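Local atomic coordinates of guanine deaminase (PDB entry 6OHB), a protein that catalyses the zinc-dependent hydrolytic deamination of guanine to xanthine and ammonia in purine degradation. Residues T7-I16 against I64-V75. Sequence-based numbering, arbitrary orientation.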
ATOM      1  N   THR A   7      -1.224 -36.732 -21.684  1.00 70.62           N
ATOM      2  CA  THR A   7      -1.005 -37.153 -20.309  1.00 61.38           C
ATOM      3  C   THR A   7      -1.661 -36.187 -19.327  1.00 57.72           C
ATOM      4  O   THR A   7      -1.981 -35.045 -19.661  1.00 51.76           O
ATOM      5  CB  THR A   7       0.493 -37.240 -20.012  1.00 63.93           C
ATOM      6  OG1 THR A   7       0.692 -37.610 -18.642  1.00 69.05           O
ATOM      7  CG2 THR A   7       1.139 -35.890 -20.280  1.00 60.80           C
ATOM      8  N   LEU A   8      -1.822 -36.657 -18.092  1.00 54.59           N
ATOM      9  CA  LEU A   8      -2.511 -35.935 -17.033  1.00 48.57           C
ATOM     10  C   LEU A   8      -1.522 -35.304 -16.050  1.00 50.41           C
ATOM     11  O   LEU A   8      -0.378 -35.747 -15.908  1.00 46.28           O
ATOM     12  CB  LEU A   8      -3.447 -36.887 -16.282  1.00 41.23           C
ATOM     13  CG  LEU A   8      -4.867 -36.459 -15.922  1.00 54.93           C
ATOM     14  CD1 LEU A   8      -5.464 -35.572 -16.994  1.00 52.73           C
ATOM     15  CD2 LEU A   8      -5.736 -37.693 -15.728  1.00 54.43           C
ATOM     16  N   LYS A   9      -1.984 -34.248 -15.376  1.00 38.23           N
ATOM     17  CA  LYS A   9      -1.324 -33.702 -14.193  1.00 40.26           C
ATOM     18  C   LYS A   9      -2.354 -33.587 -13.082  1.00 33.46           C
ATOM     19  O   LYS A   9      -3.516 -33.260 -13.343  1.00 36.42           O
ATOM     20  CB  LYS A   9      -0.692 -32.321 -14.442  1.00 39.06           C
ATOM     21  CG  LYS A   9       0.431 -32.306 -15.458  1.00 46.26           C
ATOM     22  CD  LYS A   9       1.092 -30.933 -15.521  1.00 51.01           C
ATOM     23  CE  LYS A   9       1.869 -30.755 -16.817  1.00 53.06           C
ATOM     24  NZ  LYS A   9       2.677 -29.507 -16.821  1.00 56.47           N
ATOM     25  N   ALA A  10      -1.924 -33.840 -11.845  1.00 30.81           N
ATOM     26  CA  ALA A  10      -2.795 -33.814 -10.676  1.00 34.21           C
ATOM     27  C   ALA A  10      -2.284 -32.795  -9.668  1.00 33.86           C
ATOM     28  O   ALA A  10      -1.114 -32.841  -9.273  1.00 35.76           O
ATOM     29  CB  ALA A  10      -2.878 -35.196 -10.023  1.00 41.36           C
ATOM     30  N   VAL A  11      -3.166 -31.896  -9.234  1.00 31.32           N
ATOM     31  CA  VAL A  11      -2.833 -30.845  -8.281  1.00 30.20           C
ATOM     32  C   VAL A  11      -3.820 -30.931  -7.124  1.00 34.82           C
ATOM     33  O   VAL A  11      -5.033 -30.829  -7.328  1.00 36.04           O
ATOM     34  CB  VAL A  11      -2.880 -29.447  -8.922  1.00 36.57           C
ATOM     35  CG1 VAL A  11      -2.697 -28.376  -7.862  1.00 29.66           C
ATOM     36  CG2 VAL A  11      -1.822 -29.314 -10.017  1.00 31.93           C
ATOM     37  N   ARG A  12      -3.306 -31.093  -5.911  1.00 34.09           N
ATOM     38  CA  ARG A  12      -4.142 -31.237  -4.729  1.00 39.21           C
ATOM     39  C   ARG A  12      -4.013 -30.015  -3.823  1.00 37.03           C
ATOM     40  O   ARG A  12      -2.928 -29.436  -3.696  1.00 37.74           O
ATOM     41  CB  ARG A  12      -3.756 -32.503  -3.963  1.00 36.60           C
ATOM     42  CG  ARG A  12      -4.677 -32.809  -2.813  1.00 45.86           C
ATOM     43  CD  ARG A  12      -4.246 -34.050  -2.064  1.00 39.92           C
ATOM     44  NE  ARG A  12      -5.165 -34.322  -0.968  1.00 41.06           N
ATOM     45  CZ  ARG A  12      -5.091 -35.393  -0.189  1.00 46.44           C
ATOM     46  NH1 ARG A  12      -4.137 -36.295  -0.392  1.00 43.32           N
ATOM     47  NH2 ARG A  12      -5.973 -35.564   0.788  1.00 42.84           N
ATOM     48  N   GLY A  13      -5.112 -29.628  -3.187  1.00 34.79           N
ATOM     49  CA  GLY A  13      -5.015 -28.582  -2.180  1.00 32.85           C
ATOM     50  C   GLY A  13      -6.365 -27.932  -1.942  1.00 34.65           C
ATOM     51  O   GLY A  13      -7.402 -28.499  -2.254  1.00 34.62           O
ATOM     52  N   SER A  14      -6.315 -26.730  -1.383  1.00 32.87           N
ATOM     53  CA  SER A  14      -7.503 -25.928  -1.139  1.00 33.53           C
ATOM     54  C   SER A  14      -7.715 -24.999  -2.327  1.00 35.84           C
ATOM     55  O   SER A  14      -6.760 -24.416  -2.830  1.00 40.35           O
ATOM     56  CB  SER A  14      -7.344 -25.129   0.150  1.00 38.68           C
ATOM     57  OG  SER A  14      -7.787 -25.880   1.261  1.00 35.54           O
ATOM     58  N   PHE A  15      -8.958 -24.878  -2.788  1.00 38.98           N
ATOM     59  CA  PHE A  15      -9.274 -24.138  -4.004  1.00 36.95           C
ATOM     60  C   PHE A  15     -10.384 -23.144  -3.717  1.00 38.40           C
ATOM     61  O   PHE A  15     -11.270 -23.402  -2.896  1.00 42.90           O
ATOM     62  CB  PHE A  15      -9.747 -25.062  -5.146  1.00 30.04           C
ATOM     63  CG  PHE A  15      -8.695 -25.991  -5.668  1.00 33.79           C
ATOM     64  CD1 PHE A  15      -8.408 -27.183  -5.014  1.00 29.03           C
ATOM     65  CD2 PHE A  15      -7.991 -25.672  -6.811  1.00 29.74           C
ATOM     66  CE1 PHE A  15      -7.433 -28.030  -5.499  1.00 29.91           C
ATOM     67  CE2 PHE A  15      -7.016 -26.513  -7.298  1.00 26.18           C
ATOM     68  CZ  PHE A  15      -6.735 -27.690  -6.646  1.00 33.74           C
ATOM     69  N   ILE A  16     -10.351 -22.017  -4.422  1.00 35.36           N
ATOM     70  CA  ILE A  16     -11.475 -21.085  -4.382  1.00 38.13           C
ATOM     71  C   ILE A  16     -11.644 -20.444  -5.753  1.00 34.76           C
ATOM     72  O   ILE A  16     -10.662 -20.030  -6.377  1.00 34.79           O
ATOM     73  CB  ILE A  16     -11.293 -20.026  -3.275  1.00 40.67           C
ATOM     74  CG1 ILE A  16     -12.366 -18.941  -3.371  1.00 39.78           C
ATOM     75  CG2 ILE A  16      -9.903 -19.428  -3.325  1.00 48.57           C
ATOM     76  CD1 ILE A  16     -12.580 -18.199  -2.068  1.00 50.79           C
ATOM     77  N   ILE A  64       1.756 -40.914 -12.685  1.00 53.51           N
ATOM     78  CA  ILE A  64       1.997 -39.542 -12.262  1.00 52.67           C
ATOM     79  C   ILE A  64       1.897 -39.443 -10.748  1.00 55.44           C
ATOM     80  O   ILE A  64       1.113 -40.158 -10.114  1.00 58.03           O
ATOM     81  CB  ILE A  64       1.028 -38.551 -12.944  1.00 47.31           C
ATOM     82  CG1 ILE A  64      -0.345 -38.582 -12.273  1.00 46.60           C
ATOM     83  CG2 ILE A  64       0.912 -38.855 -14.431  1.00 43.45           C
ATOM     84  CD1 ILE A  64      -1.318 -37.574 -12.827  1.00 47.22           C
ATOM     85  N   ARG A  65       2.744 -38.605 -10.170  1.00 54.89           N
ATOM     86  CA  ARG A  65       2.635 -38.218  -8.773  1.00 49.72           C
ATOM     87  C   ARG A  65       1.928 -36.869  -8.680  1.00 51.41           C
ATOM     88  O   ARG A  65       2.146 -35.976  -9.507  1.00 44.15           O
ATOM     89  CB  ARG A  65       4.011 -38.207  -8.112  1.00 50.74           C
ATOM     90  CG  ARG A  65       4.565 -39.635  -8.013  1.00 55.16           C
ATOM     91  CD  ARG A  65       5.629 -39.811  -6.946  1.00 58.72           C
ATOM     92  NE  ARG A  65       5.154 -39.501  -5.599  1.00 63.43           N
ATOM     93  CZ  ARG A  65       4.507 -40.354  -4.808  1.00 62.82           C
ATOM     94  NH1 ARG A  65       4.237 -41.584  -5.227  1.00 67.21           N
ATOM     95  NH2 ARG A  65       4.125 -39.970  -3.596  1.00 52.04           N
ATOM     96  N   VAL A  66       1.060 -36.735  -7.684  1.00 42.53           N
ATOM     97  CA  VAL A  66       0.265 -35.525  -7.524  1.00 41.94           C
ATOM     98  C   VAL A  66       1.115 -34.441  -6.874  1.00 46.76           C
ATOM     99  O   VAL A  66       1.948 -34.716  -6.003  1.00 41.98           O
ATOM    100  CB  VAL A  66      -1.004 -35.821  -6.698  1.00 43.67           C
ATOM    101  CG1 VAL A  66      -0.639 -36.496  -5.393  1.00 46.31           C
ATOM    102  CG2 VAL A  66      -1.795 -34.545  -6.437  1.00 45.43           C
ATOM    103  N   ARG A  67       0.961 -33.209  -7.361  1.00 40.54           N
ATOM    104  CA  ARG A  67       1.589 -32.041  -6.750  1.00 38.15           C
ATOM    105  C   ARG A  67       0.755 -31.646  -5.538  1.00 38.42           C
ATOM    106  O   ARG A  67      -0.399 -31.231  -5.680  1.00 38.60           O
ATOM    107  CB  ARG A  67       1.690 -30.895  -7.752  1.00 32.89           C
ATOM    108  CG  ARG A  67       2.522 -31.236  -8.972  1.00 42.35           C
ATOM    109  CD  ARG A  67       1.680 -31.176 -10.234  1.00 46.51           C
ATOM    110  NE  ARG A  67       2.331 -31.829 -11.366  1.00 48.28           N
ATOM    111  CZ  ARG A  67       3.253 -31.254 -12.133  1.00 54.07           C
ATOM    112  NH1 ARG A  67       3.643 -30.006 -11.892  1.00 43.47           N
ATOM    113  NH2 ARG A  67       3.787 -31.930 -13.143  1.00 51.79           N
ATOM    114  N   ASP A  68       1.326 -31.804  -4.345  1.00 41.46           N
ATOM    115  CA  ASP A  68       0.603 -31.659  -3.082  1.00 35.63           C
ATOM    116  C   ASP A  68       0.839 -30.249  -2.536  1.00 41.37           C
ATOM    117  O   ASP A  68       1.885 -29.966  -1.947  1.00 38.73           O
ATOM    118  CB  ASP A  68       1.060 -32.738  -2.104  1.00 37.82           C
ATOM    119  CG  ASP A  68       0.248 -32.758  -0.826  1.00 45.54           C
ATOM    120  OD1 ASP A  68      -0.710 -31.965  -0.713  1.00 43.57           O
ATOM    121  OD2 ASP A  68       0.585 -33.558   0.077  1.00 43.26           O
ATOM    122  N   TYR A  69      -0.136 -29.361  -2.732  1.00 35.71           N
ATOM    123  CA  TYR A  69      -0.063 -27.996  -2.227  1.00 38.79           C
ATOM    124  C   TYR A  69      -0.978 -27.782  -1.024  1.00 43.88           C
ATOM    125  O   TYR A  69      -1.494 -26.681  -0.818  1.00 40.05           O
ATOM    126  CB  TYR A  69      -0.410 -26.996  -3.331  1.00 31.06           C
ATOM    127  CG  TYR A  69       0.546 -27.010  -4.499  1.00 31.25           C
ATOM    128  CD1 TYR A  69       1.914 -26.825  -4.310  1.00 32.02           C
ATOM    129  CD2 TYR A  69       0.085 -27.204  -5.797  1.00 32.95           C
ATOM    130  CE1 TYR A  69       2.799 -26.834  -5.387  1.00 31.18           C
ATOM    131  CE2 TYR A  69       0.960 -27.217  -6.880  1.00 27.73           C
ATOM    132  CZ  TYR A  69       2.314 -27.029  -6.666  1.00 30.06           C
ATOM    133  OH  TYR A  69       3.183 -27.043  -7.735  1.00 37.95           O
ATOM    134  N   ARG A  70      -1.186 -28.826  -0.221  1.00 45.22           N
ATOM    135  CA  ARG A  70      -2.028 -28.695   0.959  1.00 42.26           C
ATOM    136  C   ARG A  70      -1.394 -27.736   1.953  1.00 38.52           C
ATOM    137  O   ARG A  70      -0.180 -27.745   2.166  1.00 45.38           O
ATOM    138  CB  ARG A  70      -2.274 -30.065   1.597  1.00 43.10           C
ATOM    139  CG  ARG A  70      -3.314 -30.882   0.830  1.00 46.48           C
ATOM    140  CD  ARG A  70      -3.528 -32.256   1.437  1.00 46.69           C
ATOM    141  NE  ARG A  70      -2.333 -33.089   1.350  1.00 48.26           N
ATOM    142  CZ  ARG A  70      -2.215 -34.284   1.918  1.00 46.28           C
ATOM    143  NH1 ARG A  70      -3.225 -34.792   2.608  1.00 48.27           N
ATOM    144  NH2 ARG A  70      -1.089 -34.973   1.791  1.00 45.14           N
ATOM    145  N   GLY A  71      -2.229 -26.898   2.559  1.00 44.22           N
ATOM    146  CA  GLY A  71      -1.781 -25.780   3.353  1.00 37.93           C
ATOM    147  C   GLY A  71      -1.748 -24.471   2.595  1.00 35.27           C
ATOM    148  O   GLY A  71      -1.734 -23.407   3.223  1.00 35.92           O
ATOM    149  N   LYS A  72      -1.781 -24.523   1.269  1.00 37.97           N
ATOM    150  CA  LYS A  72      -1.842 -23.343   0.421  1.00 36.43           C
ATOM    151  C   LYS A  72      -3.270 -23.147  -0.083  1.00 37.27           C
ATOM    152  O   LYS A  72      -4.155 -23.981   0.128  1.00 44.55           O
ATOM    153  CB  LYS A  72      -0.879 -23.477  -0.763  1.00 31.11           C
ATOM    154  CG  LYS A  72       0.511 -23.994  -0.411  1.00 37.27           C
ATOM    155  CD  LYS A  72       1.326 -22.938   0.321  1.00 34.14           C
ATOM    156  CE  LYS A  72       2.818 -23.181   0.171  1.00 38.55           C
ATOM    157  NZ  LYS A  72       3.283 -24.397   0.893  1.00 34.84           N
ATOM    158  N   LEU A  73      -3.488 -22.026  -0.762  1.00 40.97           N
ATOM    159  CA  LEU A  73      -4.771 -21.726  -1.380  1.00 35.70           C
ATOM    160  C   LEU A  73      -4.575 -21.517  -2.876  1.00 39.37           C
ATOM    161  O   LEU A  73      -3.755 -20.699  -3.288  1.00 32.99           O
ATOM    162  CB  LEU A  73      -5.403 -20.494  -0.730  1.00 34.19           C
ATOM    163  CG  LEU A  73      -6.929 -20.456  -0.675  1.00 49.67           C
ATOM    164  CD1 LEU A  73      -7.446 -21.264   0.516  1.00 55.16           C
ATOM    165  CD2 LEU A  73      -7.389 -19.009  -0.587  1.00 52.27           C
ATOM    166  N   ILE A  74      -5.352 -22.222  -3.690  1.00 32.62           N
ATOM    167  CA  ILE A  74      -5.193 -22.216  -5.137  1.00 34.25           C
ATOM    168  C   ILE A  74      -6.341 -21.417  -5.732  1.00 33.19           C
ATOM    169  O   ILE A  74      -7.522 -21.715  -5.483  1.00 38.06           O
ATOM    170  CB  ILE A  74      -5.144 -23.641  -5.709  1.00 33.22           C
ATOM    171  CG1 ILE A  74      -4.071 -24.456  -4.989  1.00 32.89           C
ATOM    172  CG2 ILE A  74      -4.884 -23.610  -7.208  1.00 29.95           C
ATOM    173  CD1 ILE A  74      -3.940 -25.887  -5.514  1.00 30.80           C
ATOM    174  N   VAL A  75      -5.985 -20.402  -6.514  1.00 30.58           N
ATOM    175  CA  VAL A  75      -6.946 -19.474  -7.103  1.00 30.09           C
ATOM    176  C   VAL A  75      -6.690 -19.412  -8.600  1.00 25.66           C
ATOM    177  O   VAL A  75      -5.595 -19.756  -9.072  1.00 29.68           O
ATOM    178  CB  VAL A  75      -6.837 -18.069  -6.465  1.00 34.36           C
ATOM    179  CG1 VAL A  75      -7.030 -18.162  -4.971  1.00 36.05           C
ATOM    180  CG2 VAL A  75      -5.483 -17.442  -6.782  1.00 23.77           C
TER
HETATM  181  O   HOH W   1       0.906 -34.439 -11.630  1.00 39.60           O
HETATM  182  O   HOH W   2      -5.306 -27.242   1.785  1.00 46.21           O
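Parallel backbone pairing joins A10 and R12 to R67 and Y69: R67 N donates to A10 O (2.8 Å), R12 N to R67 O (2.9 Å, N-H...O 177°) and Y69 N to R12 O. Both chains then turn a corner, at G13, whose backbone angles call for glycine, and at G71, whose positive phi suits the type II turn from Y69 to K72. Beyond it I74 N donates to S14 O (2.7 Å) and I16 N to I74 O. Toward I64, where the chains separate, a water bridges A10 N, R65 O and R67 NE.

V11, on the face opposite R12 and D68, packs with F15 and I74. Branched I74 spreads two arms along the flat F15 ring, its CD1 3.5 Å from F15 CZ and 3.6 Å from V11 CG1. V11 holds CG1 opposite the backbone N (chi1 173°), and this methyl also meets the Y69 ring edge, in plane.

The extended R12 stacks its guanidinium on that of R70, centres 3.7 Å apart and planes at 19°. R70 grips D68 side-on, NE to OD1 and NH2 to OD2, while D37 pairs with R12 NE; these carboxylates probably offset the like charges. Backbone bonds thus keep the strands parallel on either side of the corner, with apolar packing around V11 and I74 and charge pairs around R12 and D68.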